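Type III secretion system effector protein ExoU (Pseudomonas fluorescens, PDB 4QMK) is a type III secreted toxin that probably hydrolyses membrane phospholipids through a patatin-like phospholipase domain and probably reaches the plasma membrane by binding phosphatidylinositol 4,5-bisphosphate. Local coordinates at residues R56-S62 and R433-P439; V141-L145 and L170-L174; S389-F394 and E409-L414. All coordinates share one frame; numbering follows the deposited sequence.

Contact 1 of 3, residues R56-S62 and R433-P439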
loop_
_atom_site.group_PDB
_atom_site.type_symbol
_atom_site.label_atom_id
_atom_site.label_comp_id
_atom_site.label_asym_id
_atom_site.label_seq_id
_atom_site.Cartn_x
_atom_site.Cartn_y
_atom_site.Cartn_z
ATOM N N ARG A 56 35.500 -24.641 -33.514
ATOM C CA ARG A 56 34.584 -24.959 -32.467
ATOM C C ARG A 56 35.290 -24.634 -31.145
ATOM O O ARG A 56 36.449 -24.982 -30.943
ATOM C CB ARG A 56 34.244 -26.471 -32.483
ATOM C CG ARG A 56 33.431 -26.976 -33.673
ATOM C CD ARG A 56 31.943 -26.651 -33.528
ATOM N NE ARG A 56 31.341 -27.401 -32.420
ATOM C CZ ARG A 56 30.235 -27.052 -31.747
ATOM N NH1 ARG A 56 29.572 -25.929 -32.035
ATOM N NH2 ARG A 56 29.802 -27.825 -30.758
ATOM N N VAL A 57 34.567 -24.010 -30.238
ATOM C CA VAL A 57 35.088 -23.712 -28.929
ATOM C C VAL A 57 34.282 -24.405 -27.847
ATOM O O VAL A 57 33.072 -24.505 -27.921
ATOM C CB VAL A 57 35.125 -22.197 -28.704
ATOM C CG1 VAL A 57 35.265 -21.830 -27.248
ATOM C CG2 VAL A 57 36.270 -21.617 -29.512
ATOM N N GLU A 58 34.988 -24.845 -26.825
ATOM C CA GLU A 58 34.409 -25.561 -25.706
ATOM C C GLU A 58 34.750 -24.847 -24.363
ATOM O O GLU A 58 35.907 -24.603 -24.060
ATOM C CB GLU A 58 34.993 -26.963 -25.776
ATOM C CG GLU A 58 35.117 -27.731 -24.509
ATOM C CD GLU A 58 35.903 -29.033 -24.696
ATOM O OE1 GLU A 58 36.168 -29.429 -25.862
ATOM O OE2 GLU A 58 36.208 -29.686 -23.664
ATOM N N VAL A 59 33.730 -24.528 -23.578
ATOM C CA VAL A 59 33.908 -23.895 -22.297
ATOM C C VAL A 59 33.522 -24.865 -21.201
ATOM O O VAL A 59 32.471 -25.424 -21.239
ATOM C CB VAL A 59 32.993 -22.685 -22.160
ATOM C CG1 VAL A 59 33.185 -22.027 -20.809
ATOM C CG2 VAL A 59 33.246 -21.681 -23.291
ATOM N N VAL A 60 34.377 -25.027 -20.201
ATOM C CA VAL A 60 34.088 -25.913 -19.108
ATOM C C VAL A 60 34.088 -25.115 -17.823
ATOM O O VAL A 60 34.971 -24.274 -17.576
ATOM C CB VAL A 60 35.128 -27.038 -19.035
ATOM C CG1 VAL A 60 34.827 -27.991 -17.911
ATOM C CG2 VAL A 60 35.122 -27.829 -20.346
ATOM N N VAL A 61 33.073 -25.357 -17.017
ATOM C CA VAL A 61 32.931 -24.693 -15.760
ATOM C C VAL A 61 32.392 -25.556 -14.662
ATOM O O VAL A 61 31.883 -26.614 -14.886
ATOM C CB VAL A 61 32.003 -23.495 -15.835
ATOM C CG1 VAL A 61 32.611 -22.440 -16.723
ATOM C CG2 VAL A 61 30.637 -23.902 -16.300
ATOM N N SER A 62 32.579 -25.070 -13.450
ATOM C CA SER A 62 32.119 -25.681 -12.234
ATOM C C SER A 62 31.019 -24.756 -11.765
ATOM O O SER A 62 30.937 -23.617 -12.231
ATOM C CB SER A 62 33.262 -25.672 -11.214
ATOM O OG SER A 62 33.517 -24.336 -10.804
ATOM N N ARG A 433 31.752 -30.556 -13.006
ATOM C CA ARG A 433 32.143 -29.815 -14.202
ATOM C C ARG A 433 31.119 -29.983 -15.268
ATOM O O ARG A 433 30.564 -31.036 -15.410
ATOM C CB ARG A 433 33.465 -30.323 -14.739
ATOM C CG ARG A 433 34.632 -30.033 -13.851
ATOM C CD ARG A 433 34.924 -28.541 -13.684
ATOM N NE ARG A 433 36.082 -28.369 -12.810
ATOM C CZ ARG A 433 36.052 -28.345 -11.487
ATOM N NH1 ARG A 433 34.908 -28.496 -10.832
ATOM N NH2 ARG A 433 37.199 -28.184 -10.797
ATOM N N GLU A 434 30.953 -28.966 -16.083
ATOM C CA GLU A 434 29.990 -29.001 -17.137
ATOM C C GLU A 434 30.657 -28.382 -18.363
ATOM O O GLU A 434 31.433 -27.436 -18.225
ATOM C CB GLU A 434 28.790 -28.228 -16.664
ATOM C CG GLU A 434 27.543 -28.337 -17.504
ATOM C CD GLU A 434 26.418 -27.500 -16.902
ATOM O OE1 GLU A 434 26.647 -26.268 -16.634
ATOM O OE2 GLU A 434 25.322 -28.084 -16.689
ATOM N N ARG A 435 30.382 -28.941 -19.541
ATOM C CA ARG A 435 30.940 -28.437 -20.782
ATOM C C ARG A 435 29.874 -27.836 -21.703
ATOM O O ARG A 435 28.791 -28.387 -21.872
ATOM C CB ARG A 435 31.637 -29.571 -21.511
ATOM C CG ARG A 435 32.087 -29.247 -22.938
ATOM C CD ARG A 435 33.166 -30.198 -23.450
ATOM N NE ARG A 435 32.831 -31.552 -23.037
ATOM C CZ ARG A 435 33.620 -32.383 -22.366
ATOM N NH1 ARG A 435 34.892 -32.124 -22.124
ATOM N NH2 ARG A 435 33.133 -33.545 -22.032
ATOM N N HIS A 436 30.177 -26.688 -22.287
ATOM C CA HIS A 436 29.245 -26.013 -23.177
ATOM C C HIS A 436 29.971 -25.731 -24.441
ATOM O O HIS A 436 31.029 -25.178 -24.395
ATOM C CB HIS A 436 28.790 -24.707 -22.557
ATOM C CG HIS A 436 28.049 -24.875 -21.279
ATOM N ND1 HIS A 436 26.805 -25.461 -21.223
ATOM C CD2 HIS A 436 28.370 -24.563 -20.014
ATOM C CE1 HIS A 436 26.389 -25.501 -19.971
ATOM N NE2 HIS A 436 27.317 -24.954 -19.215
ATOM N N GLU A 437 29.405 -26.098 -25.574
ATOM C CA GLU A 437 30.083 -25.937 -26.851
ATOM C C GLU A 437 29.490 -24.766 -27.600
ATOM O O GLU A 437 28.312 -24.474 -27.461
ATOM C CB GLU A 437 29.925 -27.188 -27.683
ATOM C CG GLU A 437 30.054 -28.494 -26.907
ATOM C CD GLU A 437 30.023 -29.720 -27.806
ATOM O OE1 GLU A 437 29.079 -30.534 -27.677
ATOM O OE2 GLU A 437 30.915 -29.835 -28.669
ATOM N N PHE A 438 30.308 -24.121 -28.421
ATOM C CA PHE A 438 29.893 -22.949 -29.197
ATOM C C PHE A 438 30.562 -23.003 -30.558
ATOM O O PHE A 438 31.664 -23.485 -30.694
ATOM C CB PHE A 438 30.327 -21.654 -28.489
ATOM C CG PHE A 438 29.751 -21.488 -27.098
ATOM C CD1 PHE A 438 30.391 -21.993 -25.980
ATOM C CD2 PHE A 438 28.589 -20.781 -26.913
ATOM C CE1 PHE A 438 29.832 -21.835 -24.715
ATOM C CE2 PHE A 438 28.024 -20.624 -25.666
ATOM C CZ PHE A 438 28.644 -21.147 -24.572
ATOM N N PRO A 439 29.896 -22.493 -31.583
ATOM C CA PRO A 439 30.473 -22.468 -32.932
ATOM C C PRO A 439 31.728 -21.676 -33.009
ATOM O O PRO A 439 32.522 -21.905 -33.901
ATOM C CB PRO A 439 29.414 -21.748 -33.747
ATOM C CG PRO A 439 28.135 -22.069 -33.066
ATOM C CD PRO A 439 28.460 -22.138 -31.588
#
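Val57, Val59 and Val61 each exchange a pair of backbone hydrogen bonds with Phe438, His436 and Glu434, so six bonds join strands 57-61 and 434-438 in unbroken antiparallel register. The central pair, Val59 with His436, has its two bonds at 2.9 Å (Val59 N to His436 O) and 2.8 Å (His436 N to Val59 O). In the non-hydrogen-bonded pairs between them, Glu58 lies opposite Glu437 and Val60 opposite Arg435.

On the face bearing the valines of the hydrogen-bonded pairs, Val59 puts CG2 3.7 Å from CE1 of Phe438, meeting the ring obliquely. Phe438 has CG beside its own backbone N (chi1 -60°), a turn that carries the ring back over the strand toward Val59. His436 NE2 donates a hydrogen bond of 3.0 Å to Glu434 OE1 on its own strand. The face carrying Glu58, Val60, Arg435 and Glu437 is joined by diagonal salt bridges, with Val60 alongside Arg435. Arg435 NH1 reaches Glu58 OE2 at 3.2 Å, the oxygen lying near the guanidinium plane and being approached from above the carboxylate plane; the two planes stand 90° apart. A weaker salt bridge links Arg56 NH2 to Glu437 OE2 at 3.1 Å, although the arginine is poorly ordered.

The pairing completes a four-stranded antiparallel sheet in which 434-438 is an outermost strand within the chain, added from far along the sequence to the three consecutive N-terminal strands. On its other edge, strand 57-61 bonds to strand 47-51 through Glu58 with Tyr50 and Val60 with Ser48. Helix 441-446 packs on the face of Val57, Val59 and Phe438, its Ala444 touching all three. At the Ser62-Arg433 end, Ser62 OG bonds Asn46 ND2, while Arg433 NH1 turns back to the carbonyl of Glu430.

Contact 2 of 3, residues V141-L145 and L170-L174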
loop_
_atom_site.group_PDB
_atom_site.type_symbol
_atom_site.label_atom_id
_atom_site.label_comp_id
_atom_site.label_asym_id
_atom_site.label_seq_id
_atom_site.Cartn_x
_atom_site.Cartn_y
_atom_site.Cartn_z
ATOM N N VAL A 141 -4.320 -14.969 15.990
ATOM C CA VAL A 141 -4.043 -14.932 14.563
ATOM C C VAL A 141 -4.050 -16.326 13.966
ATOM O O VAL A 141 -4.694 -16.576 12.955
ATOM C CB VAL A 141 -2.706 -14.238 14.253
ATOM C CG1 VAL A 141 -2.325 -14.436 12.781
ATOM C CG2 VAL A 141 -2.809 -12.758 14.586
ATOM N N THR A 142 -3.315 -17.226 14.581
ATOM C CA THR A 142 -3.300 -18.597 14.132
ATOM C C THR A 142 -4.704 -19.153 14.117
ATOM O O THR A 142 -5.133 -19.746 13.143
ATOM C CB THR A 142 -2.471 -19.501 15.083
ATOM O OG1 THR A 142 -1.109 -19.035 15.158
ATOM C CG2 THR A 142 -2.506 -20.980 14.603
ATOM N N ALA A 143 -5.408 -18.953 15.212
ATOM C CA ALA A 143 -6.727 -19.483 15.360
ATOM C C ALA A 143 -7.598 -18.974 14.249
ATOM O O ALA A 143 -8.338 -19.721 13.632
ATOM C CB ALA A 143 -7.297 -19.078 16.708
ATOM N N TRP A 144 -7.528 -17.682 14.005
ATOM C CA TRP A 144 -8.331 -17.099 12.959
ATOM C C TRP A 144 -8.081 -17.765 11.608
ATOM O O TRP A 144 -9.019 -17.954 10.816
ATOM C CB TRP A 144 -8.062 -15.614 12.847
ATOM C CG TRP A 144 -8.864 -14.984 11.796
ATOM C CD1 TRP A 144 -10.140 -14.546 11.903
ATOM C CD2 TRP A 144 -8.449 -14.709 10.465
ATOM N NE1 TRP A 144 -10.566 -14.008 10.704
ATOM C CE2 TRP A 144 -9.539 -14.094 9.803
ATOM C CE3 TRP A 144 -7.265 -14.904 9.775
ATOM C CZ2 TRP A 144 -9.477 -13.673 8.476
ATOM C CZ3 TRP A 144 -7.202 -14.499 8.433
ATOM C CH2 TRP A 144 -8.308 -13.895 7.803
ATOM N N LEU A 145 -6.831 -18.112 11.338
ATOM C CA LEU A 145 -6.525 -18.751 10.106
ATOM C C LEU A 145 -7.227 -20.075 9.918
ATOM O O LEU A 145 -7.653 -20.365 8.802
ATOM C CB LEU A 145 -5.031 -18.872 9.919
ATOM C CG LEU A 145 -4.434 -17.567 9.430
ATOM C CD1 LEU A 145 -2.966 -17.495 9.771
ATOM C CD2 LEU A 145 -4.663 -17.416 7.931
ATOM N N LEU A 170 -4.097 -11.315 3.166
ATOM C CA LEU A 170 -3.741 -11.558 4.560
ATOM C C LEU A 170 -3.049 -10.371 5.136
ATOM O O LEU A 170 -3.289 -9.989 6.297
ATOM C CB LEU A 170 -2.855 -12.798 4.678
ATOM C CG LEU A 170 -3.547 -14.058 4.195
ATOM C CD1 LEU A 170 -2.623 -15.243 4.260
ATOM C CD2 LEU A 170 -4.762 -14.330 5.008
ATOM N N LEU A 171 -2.168 -9.786 4.332
ATOM C CA LEU A 171 -1.496 -8.554 4.714
ATOM C C LEU A 171 -2.514 -7.561 5.247
ATOM O O LEU A 171 -2.367 -7.085 6.346
ATOM C CB LEU A 171 -0.778 -7.958 3.506
ATOM C CG LEU A 171 -0.339 -6.509 3.670
ATOM C CD1 LEU A 171 0.547 -6.396 4.877
ATOM C CD2 LEU A 171 0.418 -6.047 2.444
ATOM N N THR A 172 -3.580 -7.288 4.488
ATOM C CA THR A 172 -4.548 -6.269 4.911
ATOM C C THR A 172 -5.587 -6.764 5.908
ATOM O O THR A 172 -6.207 -5.955 6.556
ATOM C CB THR A 172 -5.284 -5.572 3.753
ATOM O OG1 THR A 172 -6.363 -6.372 3.328
ATOM C CG2 THR A 172 -4.360 -5.245 2.565
ATOM N N LEU A 173 -5.782 -8.070 6.030
ATOM C CA LEU A 173 -6.705 -8.618 7.046
ATOM C C LEU A 173 -6.029 -8.856 8.390
ATOM O O LEU A 173 -6.693 -8.875 9.422
ATOM C CB LEU A 173 -7.315 -9.956 6.597
ATOM C CG LEU A 173 -8.285 -9.866 5.425
ATOM C CD1 LEU A 173 -8.833 -11.230 5.076
ATOM C CD2 LEU A 173 -9.400 -8.907 5.777
ATOM N N LEU A 174 -4.721 -9.069 8.374
ATOM C CA LEU A 174 -3.998 -9.376 9.605
ATOM C C LEU A 174 -2.824 -8.449 9.846
ATOM O O LEU A 174 -1.718 -8.916 9.988
ATOM C CB LEU A 174 -3.484 -10.819 9.555
ATOM C CG LEU A 174 -4.539 -11.920 9.452
ATOM C CD1 LEU A 174 -3.839 -13.256 9.351
ATOM C CD2 LEU A 174 -5.444 -11.903 10.656
#
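Leu174 pushes its isobutyl group against the indole of Trp144, and this is the main fit between helix 140-157 and the end of helix 166-173. CD2 of Leu174 sits over one face of the six-membered ring in a CH-pi contact, 4.1 Å from the centroid and offset toward the rim. CD1, the second branch, spans the gap between the indole and Val141, lying 3.7 Å from Trp144 CZ3 and 3.9 Å from Val141 CG1. CD1 thus fills the hollow between Trp144, Val141 and, more loosely, Leu145, while CD2 rests on the indole face.

The indole is itself a projection. With CG anti to the backbone N (chi1 -180°), it extends toward the other helix and brings CH2 to 3.8 Å from Leu173 CD1. Leu170 CD2 meets its edge, 4.2 Å from CZ3, and also approaches Leu145 CD2 at 4.3 Å. Leu174 over a face and Leu170 at the edge, with Leu173 beside CH2, form the pocket that takes the benzo end.

Leu152 adds to the packing beside Trp144, Leu170 and Leu173, while Ile276 of helix 270-278 touches Leu145, Leu170 and Leu174. Trp144 NE1 bonds Ser158 OG of the second subunit, whose Leu159 also packs on the indole. This is an apolar helix-to-helix core within the patatin-like phospholipase region, continuous with the subunit interface.

Contact 3 of 3, residues S389-F394 and E409-L414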
loop_
_atom_site.group_PDB
_atom_site.type_symbol
_atom_site.label_atom_id
_atom_site.label_comp_id
_atom_site.label_asym_id
_atom_site.label_seq_id
_atom_site.Cartn_x
_atom_site.Cartn_y
_atom_site.Cartn_z
ATOM N N SER A 389 21.593 -41.617 13.575
ATOM C CA SER A 389 22.995 -42.065 13.715
ATOM C C SER A 389 23.214 -42.837 15.040
ATOM O O SER A 389 22.281 -43.010 15.828
ATOM C CB SER A 389 23.949 -40.850 13.661
ATOM O OG SER A 389 23.726 -39.944 14.748
ATOM N N ASP A 390 24.456 -43.279 15.272
ATOM C CA ASP A 390 24.857 -43.943 16.530
ATOM C C ASP A 390 24.492 -43.106 17.758
ATOM O O ASP A 390 24.061 -43.633 18.767
ATOM C CB ASP A 390 26.376 -44.183 16.550
ATOM C CG ASP A 390 27.194 -42.863 16.562
ATOM O OD1 ASP A 390 26.783 -41.888 15.881
ATOM O OD2 ASP A 390 28.244 -42.810 17.260
ATOM N N LYS A 391 24.659 -41.792 17.658
ATOM C CA LYS A 391 24.357 -40.895 18.776
ATOM C C LYS A 391 22.856 -40.643 18.995
ATOM O O LYS A 391 22.481 -39.854 19.881
ATOM C CB LYS A 391 25.128 -39.576 18.616
ATOM C CG LYS A 391 26.333 -39.418 19.545
ATOM C CD LYS A 391 25.919 -38.890 20.924
ATOM C CE LYS A 391 25.388 -37.458 20.822
ATOM N NZ LYS A 391 25.209 -36.718 22.102
ATOM N N GLY A 392 22.013 -41.308 18.199
ATOM C CA GLY A 392 20.567 -41.193 18.345
ATOM C C GLY A 392 19.806 -41.125 17.045
ATOM O O GLY A 392 20.362 -40.810 15.992
ATOM N N ASP A 393 18.520 -41.441 17.131
ATOM C CA ASP A 393 17.610 -41.402 16.002
ATOM C C ASP A 393 16.582 -40.325 16.307
ATOM O O ASP A 393 15.668 -40.553 17.053
ATOM C CB ASP A 393 16.882 -42.760 15.773
ATOM C CG ASP A 393 15.850 -42.694 14.596
ATOM O OD1 ASP A 393 15.898 -41.685 13.867
ATOM O OD2 ASP A 393 14.988 -43.604 14.418
ATOM N N PHE A 394 16.704 -39.154 15.703
ATOM C CA PHE A 394 15.744 -38.116 15.986
ATOM C C PHE A 394 14.690 -37.906 14.890
ATOM O O PHE A 394 14.038 -36.849 14.877
ATOM C CB PHE A 394 16.458 -36.833 16.313
ATOM C CG PHE A 394 17.506 -36.991 17.363
ATOM C CD1 PHE A 394 17.152 -37.107 18.702
ATOM C CD2 PHE A 394 18.859 -36.990 17.014
ATOM C CE1 PHE A 394 18.128 -37.250 19.673
ATOM C CE2 PHE A 394 19.851 -37.110 17.986
ATOM C CZ PHE A 394 19.484 -37.240 19.317
ATOM N N GLU A 409 23.523 -31.728 24.651
ATOM C CA GLU A 409 24.481 -32.571 23.990
ATOM C C GLU A 409 23.886 -33.166 22.703
ATOM O O GLU A 409 24.586 -33.322 21.715
ATOM C CB GLU A 409 24.925 -33.705 24.923
ATOM C CG GLU A 409 26.298 -34.224 24.562
ATOM C CD GLU A 409 26.669 -35.548 25.215
ATOM O OE1 GLU A 409 26.148 -35.900 26.306
ATOM O OE2 GLU A 409 27.535 -36.227 24.625
ATOM N N GLN A 410 22.603 -33.521 22.752
ATOM C CA GLN A 410 21.904 -34.101 21.602
ATOM C C GLN A 410 21.755 -33.075 20.465
ATOM O O GLN A 410 21.958 -33.407 19.306
ATOM C CB GLN A 410 20.549 -34.640 22.011
ATOM C CG GLN A 410 20.672 -35.972 22.703
ATOM C CD GLN A 410 19.364 -36.478 23.319
ATOM O OE1 GLN A 410 18.630 -35.730 23.992
ATOM N NE2 GLN A 410 19.081 -37.753 23.105
ATOM N N LYS A 411 21.414 -31.841 20.832
ATOM C CA LYS A 411 21.346 -30.729 19.902
ATOM C C LYS A 411 22.723 -30.456 19.270
ATOM O O LYS A 411 22.840 -30.232 18.070
ATOM C CB LYS A 411 20.837 -29.462 20.613
ATOM C CG LYS A 411 19.431 -29.601 21.187
ATOM C CD LYS A 411 18.887 -28.279 21.730
ATOM C CE LYS A 411 17.584 -28.512 22.493
ATOM N NZ LYS A 411 17.085 -27.237 23.085
ATOM N N GLN A 412 23.743 -30.457 20.118
ATOM C CA GLN A 412 25.127 -30.218 19.729
ATOM C C GLN A 412 25.550 -31.305 18.747
ATOM O O GLN A 412 26.259 -31.046 17.799
ATOM C CB GLN A 412 26.006 -30.232 21.021
ATOM C CG GLN A 412 27.267 -29.344 21.038
ATOM C CD GLN A 412 27.755 -29.000 22.494
ATOM O OE1 GLN A 412 26.951 -28.589 23.374
ATOM N NE2 GLN A 412 29.072 -29.140 22.738
ATOM N N HIS A 413 25.087 -32.523 18.961
ATOM C CA HIS A 413 25.455 -33.620 18.084
ATOM C C HIS A 413 24.768 -33.537 16.678
ATOM O O HIS A 413 25.412 -33.738 15.632
ATOM C CB HIS A 413 25.128 -34.978 18.704
ATOM C CG HIS A 413 25.476 -36.119 17.786
ATOM N ND1 HIS A 413 26.776 -36.560 17.610
ATOM C CD2 HIS A 413 24.722 -36.814 16.891
ATOM C CE1 HIS A 413 26.801 -37.506 16.685
ATOM N NE2 HIS A 413 25.569 -37.681 16.233
ATOM N N LEU A 414 23.468 -33.261 16.688
ATOM C CA LEU A 414 22.696 -33.193 15.479
ATOM C C LEU A 414 23.223 -32.041 14.638
ATOM O O LEU A 414 23.444 -32.177 13.423
ATOM C CB LEU A 414 21.231 -33.007 15.808
ATOM C CG LEU A 414 20.329 -33.450 14.679
ATOM C CD1 LEU A 414 20.347 -34.965 14.587
ATOM C CD2 LEU A 414 18.914 -32.933 14.888
#
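His413 NE2 and Ser389 OG share a hydrogen bond of 3.3 Å across the gap between the turn at 389-392 and helix 408-431. The hydroxyl approaches near the plane of the imidazole, at its edge. His413 has CG anti to its backbone N (chi1 179°), extending the ring from the helix toward the turn.

The aliphatic chain of Lys391 runs across one face of that ring, passing the histidine in the opposite direction and bending at chi2 and chi3 on its way to the helix. There NZ reaches Glu409 twice, at 3.5 Å to OE2 and 3.5 Å to the backbone O. Both bonds are weak, the first belonging to a salt bridge.

A less polar patch forms beside these groups. Phe394 CD2 is 3.5 Å from Leu414 CD1, and the edge of the phenyl ring faces the Gln410 amide, with CE1 3.6 Å from NE2. The amide and phenyl planes are 81° apart, close to perpendicular. OE1 of the same glutamine bonds the backbone N of Thr407, which helps to fix how the amide is turned. Met406 also packs on Phe394, and Leu387 of strand 382-389 on Leu414.

Ser389 and Lys391 belong to a type I beta turn from Ser389 to Gly392; the backbone bonds Ser389 N to Gly392 O, 2.8 Å, and Gly392 N to Ser389 O, 2.9 Å, close it. The turn forms the loop of a tight beta hairpin joining strand 382-389 to the short antiparallel strand 392-393 at one edge of the mixed seven-stranded sheet, and helix 408-431 packs its side chains against that hairpin.

The three contacts are separate sites in the chain, and none touches another. Contacts 1 and 2 lie farthest apart, on opposite sides of the chain's centre, with their own centres 51 Å from each other. Contact 3 is 44 Å from contact 1 and 37 Å from contact 2, centre to centre; its nearest atoms are about 21 Å from those of contact 2. Helix 408-431 makes the connection between contacts 3 and 1, because it leads directly into strand 434-438. The probable nucleophile elbow around Ser104, a GxSxG pattern of the kind found in patatin-like phospholipases, follows strand 99-103 of the same mixed sheet that contact 3 borders.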